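Amino Transferase (Eubacterium rectale, PDB 3ELE) is a class I and II aminotransferase that binds pyridoxal-5'-phosphate and probably uses it to move amino groups between amino acids and keto acids. Local coordinates at residues N101-M106 against A275-G280; K203-K206 against P211-I214; R313-E318 against E380-S385; A347-A352 against V357-A362. All coordinates share one frame; numbering follows the deposited sequence.

Interaction 1: residues N101-M106 against A275-G280; sequences NLYMTM and AVCGAG
Tyr103 alone carries the contact on its strand: its ring and hydroxyl run along Val276, Cys277 and Gly280 of helix 269-282. Strand 102-105 is an outermost strand, within this chain, of the mixed seven-stranded sheet in the large, cofactor-binding domain of a fold type I aminotransferase, and here the helix packs against it. Strand and helix run nearly parallel (14° between axes).

The apolar packing comes first. With CG anti to the backbone N (chi1 -178°), the ring reaches across to the helix, and Val276 CG1 lies over one of its faces, 3.9 Å from Tyr103 CG; the two side chains slide past each other in opposite directions. Ile114 of helix 108-119 touches both residues.

Next is the sulfur-aromatic contact. Cys277 SG approaches the ring obliquely, 72° off the normal, and sits 3.7 Å from Tyr103 CE2. Tyr103 CE2 is also 3.7 Å from Cys277 CA, so the tyrosine rests on backbone as well as on side chain. Further along, Tyr103 OH comes within 3.6 Å of Gly280 CA, a close approach to helix backbone with no side chain in between.

The polar link is indirect. A water lies at the ring edge, in its plane, 2.6 Å from Tyr103 OH, and it donates a hydrogen bond of 2.6 Å to Cys277 O.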
# COMPACT_ATOMS: atom_id res chain seq x y z
N ASN A 101 3.45 13.90 -14.71
CA ASN A 101 3.20 12.66 -15.43
C ASN A 101 3.42 11.44 -14.50
O ASN A 101 3.08 10.32 -14.89
CB ASN A 101 4.11 12.55 -16.68
CG ASN A 101 3.71 13.48 -17.81
OD1 ASN A 101 4.45 14.37 -18.18
ND2 ASN A 101 2.53 13.27 -18.36
N LEU A 102 3.95 11.65 -13.28
CA LEU A 102 4.29 10.56 -12.34
C LEU A 102 3.37 10.50 -11.14
O LEU A 102 2.85 11.54 -10.71
CB LEU A 102 5.74 10.70 -11.84
CG LEU A 102 6.92 10.28 -12.72
CD1 LEU A 102 6.81 8.78 -13.03
CD2 LEU A 102 7.03 11.09 -13.99
N TYR A 103 3.14 9.28 -10.63
CA TYR A 103 2.40 9.04 -9.38
C TYR A 103 3.24 8.03 -8.61
O TYR A 103 3.40 6.91 -9.08
CB TYR A 103 0.99 8.52 -9.67
CG TYR A 103 0.13 8.28 -8.45
CD1 TYR A 103 0.23 7.10 -7.73
CD2 TYR A 103 -0.78 9.22 -8.01
CE1 TYR A 103 -0.53 6.86 -6.60
CE2 TYR A 103 -1.55 8.99 -6.88
CZ TYR A 103 -1.43 7.80 -6.18
OH TYR A 103 -2.18 7.54 -5.06
N MSE A 104 3.77 8.42 -7.45
CA MSE A 104 4.65 7.55 -6.67
C MSE A 104 3.83 6.49 -5.92
O MSE A 104 2.85 6.83 -5.26
CB MSE A 104 5.53 8.34 -5.69
CG MSE A 104 6.36 9.47 -6.34
SE MSE A 104 7.41 8.92 -7.86
CE MSE A 104 8.63 7.72 -6.96
N THR A 105 4.26 5.24 -6.04
CA THR A 105 3.55 4.09 -5.48
C THR A 105 4.44 3.26 -4.56
O THR A 105 5.64 3.48 -4.48
CB THR A 105 3.01 3.17 -6.61
OG1 THR A 105 4.11 2.62 -7.34
CG2 THR A 105 2.05 3.92 -7.55
N MSE A 106 3.81 2.30 -3.90
CA MSE A 106 4.44 1.39 -2.98
C MSE A 106 4.79 0.08 -3.67
O MSE A 106 4.34 -1.00 -3.26
CB MSE A 106 3.53 1.21 -1.77
CG MSE A 106 3.31 2.58 -1.07
SE MSE A 106 2.45 2.43 0.60
CE MSE A 106 0.79 1.94 -0.07
N ALA A 275 -8.17 9.32 -12.25
CA ALA A 275 -8.58 7.93 -11.91
C ALA A 275 -7.45 7.13 -11.23
O ALA A 275 -7.70 6.30 -10.37
CB ALA A 275 -9.09 7.20 -13.14
N VAL A 276 -6.21 7.39 -11.65
CA VAL A 276 -5.02 6.81 -11.02
C VAL A 276 -4.96 7.27 -9.55
O VAL A 276 -4.96 6.42 -8.67
CB VAL A 276 -3.75 7.12 -11.83
CG1 VAL A 276 -2.44 6.78 -11.04
CG2 VAL A 276 -3.82 6.36 -13.17
N CYS A 277 -4.99 8.59 -9.29
CA CYS A 277 -5.08 9.13 -7.91
C CYS A 277 -6.25 8.55 -7.09
O CYS A 277 -6.07 8.14 -5.94
CB CYS A 277 -5.18 10.65 -7.90
SG CYS A 277 -3.72 11.47 -8.60
N GLY A 278 -7.43 8.51 -7.69
CA GLY A 278 -8.61 7.92 -7.05
C GLY A 278 -8.47 6.44 -6.72
O GLY A 278 -8.91 6.01 -5.66
N ALA A 279 -7.87 5.67 -7.63
CA ALA A 279 -7.62 4.25 -7.42
C ALA A 279 -6.64 4.05 -6.26
O ALA A 279 -6.89 3.21 -5.39
CB ALA A 279 -7.10 3.60 -8.71
N GLY A 280 -5.59 4.87 -6.21
CA GLY A 280 -4.60 4.83 -5.13
C GLY A 280 -5.29 5.08 -3.82
O GLY A 280 -5.13 4.31 -2.87
O HOH W 1 -4.17 9.09 -4.52

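Interaction 2: residues K203-K206 against P211-I214; sequences KKSK and PIFI
Ser205 and Pro211 bring the two backbones to their nearest approach, CA to CA 4.9 Å, where the chain leaves helix 191-208 and turns back toward strand 213-217. This is the second half of a beta-alpha-beta unit (strand 173-178, helix 191-208, strand 213-217) in the large domain, and the contact ties the last turns of the helix to the residues that lead into the parallel strand. Phe213 and Ile214 already pair with the neighbouring strands of the sheet, whereas Pro211 and Ile212 still belong to the approach.

The polar side chain here is Ser205. Its OG is anti to the carbonyl carbon (chi1 -69°) and accepts a hydrogen bond from Ile212 N at 3.0 Å, with an N-H...O angle of 150°. The hydroxyl also bonds Leu201 O one turn back in its own helix, so it bridges the helix backbone and the residue just before the strand. Tyr237 OH closes this corner: it hydrogen-bonds Ile212 O, and a weak hydrogen bond links it with Ser205 OG. Besides its bond, Ser205 OG touches the isoleucine side chain, 3.7 Å from Ile212 CB.

The CB of Pro211 points away from the helix, and its ring packs on Val3 of the second subunit. Lys204 contributes only the foot of its side chain: the chain beyond bends at chi2 and chi3 and carries NZ off to a salt bridge with Glu207. What stays behind is an aliphatic contact, Lys204 CB lying 3.8 Å from Ile212 CD1.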
# COMPACT_ATOMS: atom_id res chain seq x y z
N LYS A 203 -5.38 0.12 -34.20
CA LYS A 203 -6.41 -0.33 -35.16
C LYS A 203 -7.65 -0.88 -34.42
O LYS A 203 -8.76 -0.46 -34.73
CB LYS A 203 -5.82 -1.38 -36.13
CG LYS A 203 -6.78 -2.19 -37.00
CD LYS A 203 -6.05 -3.37 -37.68
CE LYS A 203 -6.89 -4.65 -37.76
NZ LYS A 203 -6.02 -5.85 -38.00
N LYS A 204 -7.45 -1.79 -33.45
CA LYS A 204 -8.58 -2.35 -32.66
C LYS A 204 -9.27 -1.32 -31.75
O LYS A 204 -10.47 -1.43 -31.53
CB LYS A 204 -8.17 -3.58 -31.85
CG LYS A 204 -7.65 -4.77 -32.68
CD LYS A 204 -8.66 -5.40 -33.63
CE LYS A 204 -9.81 -6.07 -32.94
NZ LYS A 204 -10.62 -6.86 -33.92
N SER A 205 -8.52 -0.32 -31.27
CA SER A 205 -9.08 0.78 -30.47
C SER A 205 -10.09 1.59 -31.29
O SER A 205 -11.15 1.94 -30.77
CB SER A 205 -7.99 1.73 -29.94
OG SER A 205 -7.18 1.11 -28.96
N LYS A 206 -9.75 1.87 -32.55
CA LYS A 206 -10.65 2.57 -33.47
C LYS A 206 -11.90 1.72 -33.77
O LYS A 206 -13.00 2.25 -33.71
CB LYS A 206 -9.93 2.96 -34.78
CG LYS A 206 -8.96 4.14 -34.66
CD LYS A 206 -8.27 4.39 -36.02
CE LYS A 206 -7.56 5.74 -36.09
NZ LYS A 206 -6.59 5.95 -34.98
N PRO A 211 -10.15 3.38 -26.29
CA PRO A 211 -8.74 3.04 -26.11
C PRO A 211 -8.46 1.70 -25.43
O PRO A 211 -9.10 1.38 -24.44
CB PRO A 211 -8.23 4.17 -25.20
CG PRO A 211 -9.16 5.30 -25.45
CD PRO A 211 -10.48 4.63 -25.59
N ILE A 212 -7.54 0.92 -26.00
CA ILE A 212 -7.05 -0.32 -25.38
C ILE A 212 -5.68 0.11 -24.88
O ILE A 212 -4.80 0.43 -25.68
CB ILE A 212 -6.91 -1.50 -26.36
CG1 ILE A 212 -8.25 -1.84 -27.01
CG2 ILE A 212 -6.35 -2.75 -25.64
CD1 ILE A 212 -8.14 -2.79 -28.18
N PHE A 213 -5.51 0.15 -23.56
CA PHE A 213 -4.23 0.53 -22.98
C PHE A 213 -3.18 -0.54 -23.05
O PHE A 213 -3.50 -1.72 -23.12
CB PHE A 213 -4.40 0.98 -21.53
CG PHE A 213 -5.00 2.32 -21.42
CD1 PHE A 213 -6.39 2.49 -21.50
CD2 PHE A 213 -4.18 3.45 -21.36
CE1 PHE A 213 -6.94 3.76 -21.47
CE2 PHE A 213 -4.72 4.72 -21.32
CZ PHE A 213 -6.09 4.87 -21.38
N ILE A 214 -1.92 -0.12 -23.10
CA ILE A 214 -0.78 -1.00 -22.88
C ILE A 214 -0.46 -0.72 -21.41
O ILE A 214 -0.34 0.44 -21.02
CB ILE A 214 0.47 -0.67 -23.73
CG1 ILE A 214 0.29 -1.14 -25.17
CG2 ILE A 214 1.75 -1.36 -23.17
CD1 ILE A 214 1.51 -0.81 -26.11

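Interaction 3: residues R313-E318 against E380-S385; sequences RDLLYE and EMIKHS
Leu315 points its CB at helix 379-396, and each atom beyond it meets that helix. Leu315 CG, set anti to the backbone N (chi1 -167°), comes 4.1 Å from Ile382 CG2. There the two methyl branches part: Leu315 CD1 lies 4.0 Å from Lys383 CE, while Leu315 CD2 makes the closer contact, 3.6 Å from Lys383 CG and 4.0 Å from Ile382 CB. The leucine thus lies across the extended lysine chain at about a right angle.

One residue on, Leu316 takes the buried side. Its CD1 packs 3.8 Å from Ile382 CG2, so this one isoleucine methyl is shared by both leucines. Met336 of strand 335-339 also touches Leu316.

The helices run almost parallel, 6° apart with axes 9.7 Å from each other, and both belong to the C-terminal small domain of the fold type I aminotransferase, beside its antiparallel sheet. Arg313 grips Asp314 beside it and also reaches Asp226, taking no part in the helix-helix contact.

No hydrogen bond or salt bridge crosses between the segments. The contact therefore rests on methyl and methylene packing, the exposed lysine lending its aliphatic stem to cover Leu315.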
# COMPACT_ATOMS: atom_id res chain seq x y z
N ARG A 313 23.61 -16.33 -15.66
CA ARG A 313 22.88 -16.72 -16.88
C ARG A 313 23.75 -17.58 -17.77
O ARG A 313 23.36 -18.67 -18.14
CB ARG A 313 22.40 -15.52 -17.71
CG ARG A 313 21.51 -15.89 -18.92
CD ARG A 313 21.43 -14.77 -19.98
NE ARG A 313 22.76 -14.40 -20.46
CZ ARG A 313 23.02 -13.51 -21.43
NH1 ARG A 313 22.06 -12.89 -22.08
NH2 ARG A 313 24.28 -13.25 -21.76
N ASP A 314 24.94 -17.07 -18.09
CA ASP A 314 25.90 -17.74 -18.97
C ASP A 314 26.38 -19.09 -18.43
O ASP A 314 26.50 -20.06 -19.17
CB ASP A 314 27.11 -16.82 -19.24
CG ASP A 314 26.74 -15.55 -19.99
OD1 ASP A 314 25.65 -15.51 -20.56
OD2 ASP A 314 27.55 -14.61 -20.05
N LEU A 315 26.61 -19.14 -17.12
CA LEU A 315 27.05 -20.37 -16.46
C LEU A 315 25.93 -21.44 -16.56
O LEU A 315 26.17 -22.53 -17.04
CB LEU A 315 27.44 -20.08 -15.01
CG LEU A 315 28.20 -21.11 -14.19
CD1 LEU A 315 29.62 -21.32 -14.78
CD2 LEU A 315 28.32 -20.59 -12.75
N LEU A 316 24.71 -21.07 -16.17
CA LEU A 316 23.56 -21.99 -16.23
C LEU A 316 23.21 -22.42 -17.66
O LEU A 316 22.95 -23.60 -17.92
CB LEU A 316 22.32 -21.34 -15.56
CG LEU A 316 21.09 -22.20 -15.27
CD1 LEU A 316 21.47 -23.31 -14.27
CD2 LEU A 316 19.97 -21.34 -14.74
N TYR A 317 23.22 -21.46 -18.60
CA TYR A 317 22.92 -21.74 -20.00
C TYR A 317 23.96 -22.69 -20.62
O TYR A 317 23.58 -23.66 -21.29
CB TYR A 317 22.82 -20.45 -20.83
CG TYR A 317 22.49 -20.67 -22.29
CD1 TYR A 317 21.18 -20.98 -22.69
CD2 TYR A 317 23.47 -20.59 -23.29
CE1 TYR A 317 20.86 -21.19 -24.02
CE2 TYR A 317 23.15 -20.81 -24.64
CZ TYR A 317 21.83 -21.10 -24.99
OH TYR A 317 21.48 -21.32 -26.33
N GLU A 318 25.24 -22.40 -20.40
CA GLU A 318 26.34 -23.22 -20.92
C GLU A 318 26.27 -24.65 -20.38
O GLU A 318 26.36 -25.60 -21.15
CB GLU A 318 27.72 -22.60 -20.62
CG GLU A 318 28.04 -21.33 -21.40
N GLU A 380 28.31 -20.32 -7.19
CA GLU A 380 28.91 -21.63 -6.88
C GLU A 380 27.86 -22.75 -6.81
O GLU A 380 28.18 -23.89 -7.15
CB GLU A 380 29.77 -21.58 -5.60
CG GLU A 380 30.79 -20.42 -5.53
CD GLU A 380 31.59 -20.19 -6.82
OE1 GLU A 380 32.39 -21.06 -7.20
OE2 GLU A 380 31.40 -19.12 -7.44
N MSE A 381 26.63 -22.42 -6.38
CA MSE A 381 25.54 -23.40 -6.32
C MSE A 381 25.20 -23.86 -7.76
O MSE A 381 24.94 -25.04 -7.97
CB MSE A 381 24.31 -22.82 -5.59
CG MSE A 381 23.13 -23.76 -5.46
SE MSE A 381 22.07 -23.86 -7.12
CE MSE A 381 20.79 -22.41 -6.86
N ILE A 382 25.21 -22.92 -8.73
CA ILE A 382 24.96 -23.26 -10.15
C ILE A 382 25.97 -24.31 -10.65
O ILE A 382 25.59 -25.29 -11.27
CB ILE A 382 24.98 -22.03 -11.11
CG1 ILE A 382 23.91 -21.01 -10.73
CG2 ILE A 382 24.74 -22.48 -12.56
CD1 ILE A 382 23.86 -19.80 -11.66
N LYS A 383 27.26 -24.12 -10.32
CA LYS A 383 28.32 -25.08 -10.70
C LYS A 383 28.17 -26.43 -9.99
O LYS A 383 28.30 -27.48 -10.63
CB LYS A 383 29.72 -24.54 -10.41
CG LYS A 383 30.06 -23.23 -11.10
CD LYS A 383 31.50 -22.89 -10.87
CE LYS A 383 31.88 -21.59 -11.52
NZ LYS A 383 33.35 -21.37 -11.36
N HIS A 384 27.85 -26.39 -8.69
CA HIS A 384 27.68 -27.63 -7.89
C HIS A 384 26.40 -28.39 -8.29
O HIS A 384 26.30 -29.59 -8.07
CB HIS A 384 27.70 -27.38 -6.37
CG HIS A 384 28.91 -26.63 -5.89
ND1 HIS A 384 28.83 -25.60 -4.98
CD2 HIS A 384 30.20 -26.71 -6.26
CE1 HIS A 384 30.03 -25.10 -4.77
NE2 HIS A 384 30.89 -25.76 -5.54
N SER A 385 25.44 -27.70 -8.91
CA SER A 385 24.19 -28.33 -9.37
C SER A 385 24.32 -29.20 -10.63
O SER A 385 23.44 -30.04 -10.87
CB SER A 385 23.13 -27.28 -9.65
OG SER A 385 23.40 -26.56 -10.85

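Interaction 4: residues A347-A352 against V357-A362; sequences AFCEKA and VLIVAA
Ala352 and Val357 pass 5.1 Å apart, CA to CA, as the chain leaves helix 345-353 and returns along it as an extended segment. The direct backbone bond, Val357 N to Ala352 O, is long at 3.3 Å; it is fairly straight (160°), but the N-H comes from above the carbonyl plane rather than onto a lone pair. A water joins the backbones further on, accepting from Ile359 N and donating to Cys349 O and Val357 O, both at 2.8 Å, though other acceptors nearby compete for its protons.

Ile359 fills the middle of the side-chain packing. Its chi1 of 55° places CG1 between the backbone N and the carbonyl carbon, which brings Ile359 CD1 to the helix, 3.6 Å from Phe348 CE2 and 3.8 Å from Ala352 CB.

This isoleucine also marks a change of sheet within the small domain: residues 357-358 pair with strand 38-39 near the N-terminus, while 360-361 form an outer strand of the four-stranded antiparallel sheet beside strand 370-374. The helix packs over this junction, and Ile392 of helix 379-396 touches Phe348 and Val357.

Cys349 points at the second strand. Its SG lies 3.5 Å from Ala361 N and 4.0 Å from Ala361 CB, with Ile359 CG1 beside it at 3.9 Å.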
# COMPACT_ATOMS: atom_id res chain seq x y z
N ALA A 347 5.47 -33.67 -13.53
CA ALA A 347 6.13 -34.96 -13.41
C ALA A 347 7.64 -34.80 -13.56
O ALA A 347 8.41 -35.43 -12.82
CB ALA A 347 5.58 -35.95 -14.44
N PHE A 348 8.07 -33.94 -14.49
CA PHE A 348 9.49 -33.60 -14.65
C PHE A 348 10.07 -32.88 -13.41
O PHE A 348 11.19 -33.21 -13.00
CB PHE A 348 9.73 -32.77 -15.92
CG PHE A 348 11.14 -32.26 -16.06
CD1 PHE A 348 12.19 -33.15 -16.25
CD2 PHE A 348 11.42 -30.90 -15.99
CE1 PHE A 348 13.53 -32.68 -16.37
CE2 PHE A 348 12.73 -30.43 -16.13
CZ PHE A 348 13.78 -31.32 -16.31
N CYS A 349 9.33 -31.93 -12.84
CA CYS A 349 9.77 -31.23 -11.62
C CYS A 349 9.89 -32.16 -10.41
O CYS A 349 10.72 -31.88 -9.54
CB CYS A 349 8.89 -30.03 -11.28
SG CYS A 349 9.13 -28.74 -12.45
N GLU A 350 9.07 -33.21 -10.36
CA GLU A 350 9.17 -34.26 -9.34
C GLU A 350 10.44 -35.07 -9.52
O GLU A 350 11.09 -35.38 -8.52
CB GLU A 350 7.95 -35.21 -9.33
CG GLU A 350 6.65 -34.62 -8.76
CD GLU A 350 6.73 -34.29 -7.26
OE1 GLU A 350 7.64 -34.77 -6.54
OE2 GLU A 350 5.85 -33.54 -6.78
N LYS A 351 10.78 -35.43 -10.76
CA LYS A 351 12.04 -36.14 -11.06
C LYS A 351 13.27 -35.28 -10.70
O LYS A 351 14.26 -35.80 -10.18
CB LYS A 351 12.09 -36.59 -12.52
CG LYS A 351 11.09 -37.69 -12.90
CD LYS A 351 11.41 -38.99 -12.21
CE LYS A 351 10.54 -40.15 -12.68
NZ LYS A 351 10.95 -41.39 -11.93
N ALA A 352 13.19 -33.97 -10.97
CA ALA A 352 14.24 -33.02 -10.58
C ALA A 352 14.37 -33.04 -9.07
O ALA A 352 15.48 -33.16 -8.55
CB ALA A 352 13.88 -31.61 -11.05
N VAL A 357 16.99 -30.73 -6.95
CA VAL A 357 16.94 -29.60 -7.87
C VAL A 357 15.51 -29.09 -7.79
O VAL A 357 14.57 -29.79 -8.18
CB VAL A 357 17.33 -30.00 -9.30
CG1 VAL A 357 17.11 -28.83 -10.27
CG2 VAL A 357 18.81 -30.47 -9.33
N LEU A 358 15.36 -27.86 -7.28
CA LEU A 358 14.07 -27.24 -7.06
C LEU A 358 13.79 -26.22 -8.18
O LEU A 358 14.26 -25.09 -8.16
CB LEU A 358 14.00 -26.64 -5.65
CG LEU A 358 14.58 -27.50 -4.51
CD1 LEU A 358 14.36 -26.84 -3.16
CD2 LEU A 358 14.00 -28.89 -4.50
N ILE A 359 13.07 -26.70 -9.18
CA ILE A 359 12.66 -25.90 -10.35
C ILE A 359 11.16 -25.85 -10.35
O ILE A 359 10.53 -26.67 -9.70
CB ILE A 359 13.27 -26.44 -11.68
CG1 ILE A 359 12.94 -27.93 -11.93
CG2 ILE A 359 14.74 -26.24 -11.62
CD1 ILE A 359 13.53 -28.50 -13.18
N VAL A 360 10.61 -24.91 -11.09
CA VAL A 360 9.18 -24.61 -11.07
C VAL A 360 8.52 -24.89 -12.42
O VAL A 360 8.97 -24.37 -13.44
CB VAL A 360 8.99 -23.10 -10.70
CG1 VAL A 360 7.53 -22.68 -10.73
CG2 VAL A 360 9.58 -22.79 -9.30
N ALA A 361 7.44 -25.69 -12.42
CA ALA A 361 6.68 -26.00 -13.65
C ALA A 361 6.07 -24.71 -14.17
O ALA A 361 5.59 -23.90 -13.39
CB ALA A 361 5.59 -27.05 -13.38
N ALA A 362 6.11 -24.53 -15.49
CA ALA A 362 5.61 -23.31 -16.13
C ALA A 362 4.11 -23.34 -16.47
O ALA A 362 3.60 -22.38 -17.06
CB ALA A 362 6.46 -22.98 -17.35
O HOH W 2 11.86 -29.51 -8.66

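The four contacts fall into two pairs. Interactions 1 and 2 both reach the large domain's seven-stranded sheet, their nearest atoms about 8 Å apart, interaction 2 nested inside the chain loop closed by interaction 1; both touch the second subunit. Interactions 3 and 4 share the small domain, centres about 17 Å apart, with helix 379-396 reaching both. Between the pairs, nearest atoms are at least about 22 Å apart. None holds the cofactor directly: Tyr103 in interaction 1 and Val360 in interaction 4 have side chains about 13 and 12 Å from a bound PLP. Yet strand 102-105 leads to pocket residues Gly107, Ala108 and Ala109, and strand 213-217 ends at Asp217.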